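PDB 3E96: dihydrodipicolinate synthase from Bacillus clausii KSM-K16, which probably acts as a 4-hydroxy-tetrahydrodipicolinate synthase, a lyase of the DapA family built on a TIM barrel. Local coordinates for residues I132-D137 / A158-L163. Sequence-based numbering, arbitrary orientation.
Sequences IIEALD and APLQNL
The side-chain amide of Asn162 brings its end in over one face of the Asp137 carboxylate at the outer end of this contact, tilted well out of the carboxylate plane, with the two planes 65° apart. OD1 of Asp137 comes to 3.1 Å from the atom modelled as OD1 of Asn162; that amide is probably flipped in the model, and with it turned back the pair may be a hydrogen bond. The chain leaves helical geometry at Asp137, just past helix 122-136, where phi turns positive. Its CB points away from the loop, but with CG anti to the backbone N (chi1 -173°) the carboxylate still reaches the amide. Behind the amide, CB of Asn162 packs at 3.9 Å on CG2 of Ile133, the two side chains lying antiparallel.

In the TIM barrel, helix 122-136 packs against the outside of strand 109-112 and is followed by strand 140-144, and residues 158-163 lead from helix 152-157 into strand 163-168. The type I turn from Leu160 to Leu163 is closed by Leu163 N to Leu160 O, and Asn162 is tied through its backbone to Ser140. Deeper in, CD1 of Ile133 touches CD1 of Leu160 and CD1 of Leu163, each at 3.9 Å, while Ile133 also packs on Ile112. On the more exposed flank, the extended Glu134 lies square across Leu160, its OE2 lying 3.9 Å from Leu160 CD2.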
loop_
_atom_site.group_PDB
_atom_site.type_symbol
_atom_site.label_atom_id
_atom_site.label_comp_id
_atom_site.label_asym_id
_atom_site.label_seq_id
_atom_site.Cartn_x
_atom_site.Cartn_y
_atom_site.Cartn_z
ATOM N N ILE B 132 -1.327 -17.886 -2.485
ATOM C CA ILE B 132 0.082 -17.807 -2.117
ATOM C C ILE B 132 0.505 -18.965 -1.216
ATOM O O ILE B 132 1.554 -19.576 -1.426
ATOM C CB ILE B 132 0.384 -16.469 -1.407
ATOM C CG1 ILE B 132 0.180 -15.315 -2.395
ATOM C CG2 ILE B 132 1.807 -16.479 -0.841
ATOM C CD1 ILE B 132 0.177 -13.939 -1.753
ATOM N N ILE B 133 -0.310 -19.266 -0.210
ATOM C CA ILE B 133 0.006 -20.353 0.709
ATOM C C ILE B 133 0.047 -21.701 -0.015
ATOM O O ILE B 133 0.966 -22.493 0.190
ATOM C CB ILE B 133 -1.023 -20.418 1.863
ATOM C CG1 ILE B 133 -0.904 -19.153 2.720
ATOM C CG2 ILE B 133 -0.785 -21.658 2.722
ATOM C CD1 ILE B 133 -1.952 -19.045 3.801
ATOM N N GLU B 134 -0.936 -21.959 -0.870
ATOM C CA GLU B 134 -0.960 -23.228 -1.592
ATOM C C GLU B 134 0.208 -23.359 -2.564
ATOM O O GLU B 134 0.794 -24.435 -2.692
ATOM C CB GLU B 134 -2.290 -23.403 -2.335
ATOM C CG GLU B 134 -3.503 -23.371 -1.414
ATOM C CD GLU B 134 -4.774 -23.874 -2.078
ATOM O OE1 GLU B 134 -5.022 -23.521 -3.248
ATOM O OE2 GLU B 134 -5.538 -24.612 -1.422
ATOM N N ALA B 135 0.557 -22.267 -3.238
ATOM C CA ALA B 135 1.663 -22.288 -4.189
ATOM C C ALA B 135 3.004 -22.511 -3.494
ATOM O O ALA B 135 3.861 -23.247 -3.992
ATOM C CB ALA B 135 1.701 -20.982 -4.985
ATOM N N LEU B 136 3.189 -21.883 -2.338
ATOM C CA LEU B 136 4.445 -22.015 -1.610
ATOM C C LEU B 136 4.614 -23.342 -0.885
ATOM O O LEU B 136 5.730 -23.857 -0.794
ATOM C CB LEU B 136 4.602 -20.873 -0.602
ATOM C CG LEU B 136 4.849 -19.473 -1.171
ATOM C CD1 LEU B 136 4.926 -18.468 -0.023
ATOM C CD2 LEU B 136 6.146 -19.459 -1.981
ATOM N N ASP B 137 3.518 -23.886 -0.365
ATOM C CA ASP B 137 3.571 -25.147 0.371
ATOM C C ASP B 137 4.708 -25.025 1.387
ATOM O O ASP B 137 5.610 -25.864 1.452
ATOM C CB ASP B 137 3.831 -26.303 -0.599
ATOM C CG ASP B 137 3.734 -27.662 0.069
ATOM O OD1 ASP B 137 2.767 -27.885 0.827
ATOM O OD2 ASP B 137 4.620 -28.511 -0.174
ATOM N N ALA B 158 -8.130 -20.912 7.877
ATOM C CA ALA B 158 -7.655 -21.769 8.963
ATOM C C ALA B 158 -7.344 -23.226 8.617
ATOM O O ALA B 158 -6.330 -23.759 9.058
ATOM C CB ALA B 158 -8.638 -21.719 10.128
ATOM N N PRO B 159 -8.208 -23.887 7.827
ATOM C CA PRO B 159 -7.984 -25.290 7.454
ATOM C C PRO B 159 -6.679 -25.572 6.713
ATOM O O PRO B 159 -6.176 -26.696 6.733
ATOM C CB PRO B 159 -9.208 -25.621 6.601
ATOM C CG PRO B 159 -10.262 -24.734 7.169
ATOM C CD PRO B 159 -9.521 -23.431 7.343
ATOM N N LEU B 160 -6.132 -24.563 6.045
ATOM C CA LEU B 160 -4.888 -24.760 5.307
ATOM C C LEU B 160 -3.794 -25.293 6.216
ATOM O O LEU B 160 -3.463 -24.688 7.236
ATOM C CB LEU B 160 -4.436 -23.450 4.655
ATOM C CG LEU B 160 -5.348 -22.916 3.550
ATOM C CD1 LEU B 160 -4.870 -21.528 3.122
ATOM C CD2 LEU B 160 -5.360 -23.887 2.365
ATOM N N GLN B 161 -3.237 -26.439 5.840
ATOM C CA GLN B 161 -2.180 -27.067 6.620
ATOM C C GLN B 161 -0.988 -26.154 6.878
ATOM O O GLN B 161 -0.405 -26.176 7.961
ATOM C CB GLN B 161 -1.700 -28.337 5.914
ATOM C CG GLN B 161 -2.624 -29.519 6.119
ATOM C CD GLN B 161 -2.610 -30.013 7.553
ATOM O OE1 GLN B 161 -3.515 -30.727 7.985
ATOM N NE2 GLN B 161 -1.572 -29.643 8.297
ATOM N N ASN B 162 -0.625 -25.347 5.888
ATOM C CA ASN B 162 0.522 -24.470 6.046
ATOM C C ASN B 162 0.268 -23.109 6.679
ATOM O O ASN B 162 1.188 -22.304 6.796
ATOM C CB ASN B 162 1.240 -24.320 4.707
ATOM C CG ASN B 162 2.047 -25.552 4.356
ATOM O OD1 ASN B 162 2.045 -26.014 3.215
ATOM N ND2 ASN B 162 2.754 -26.091 5.346
ATOM N N LEU B 163 -0.971 -22.837 7.078
ATOM C CA LEU B 163 -1.245 -21.571 7.754
ATOM C C LEU B 163 -0.954 -21.890 9.218
ATOM O O LEU B 163 -1.732 -22.589 9.878
ATOM C CB LEU B 163 -2.706 -21.141 7.589
ATOM C CG LEU B 163 -3.033 -19.823 8.308
ATOM C CD1 LEU B 163 -2.253 -18.684 7.662
ATOM C CD2 LEU B 163 -4.518 -19.542 8.244
#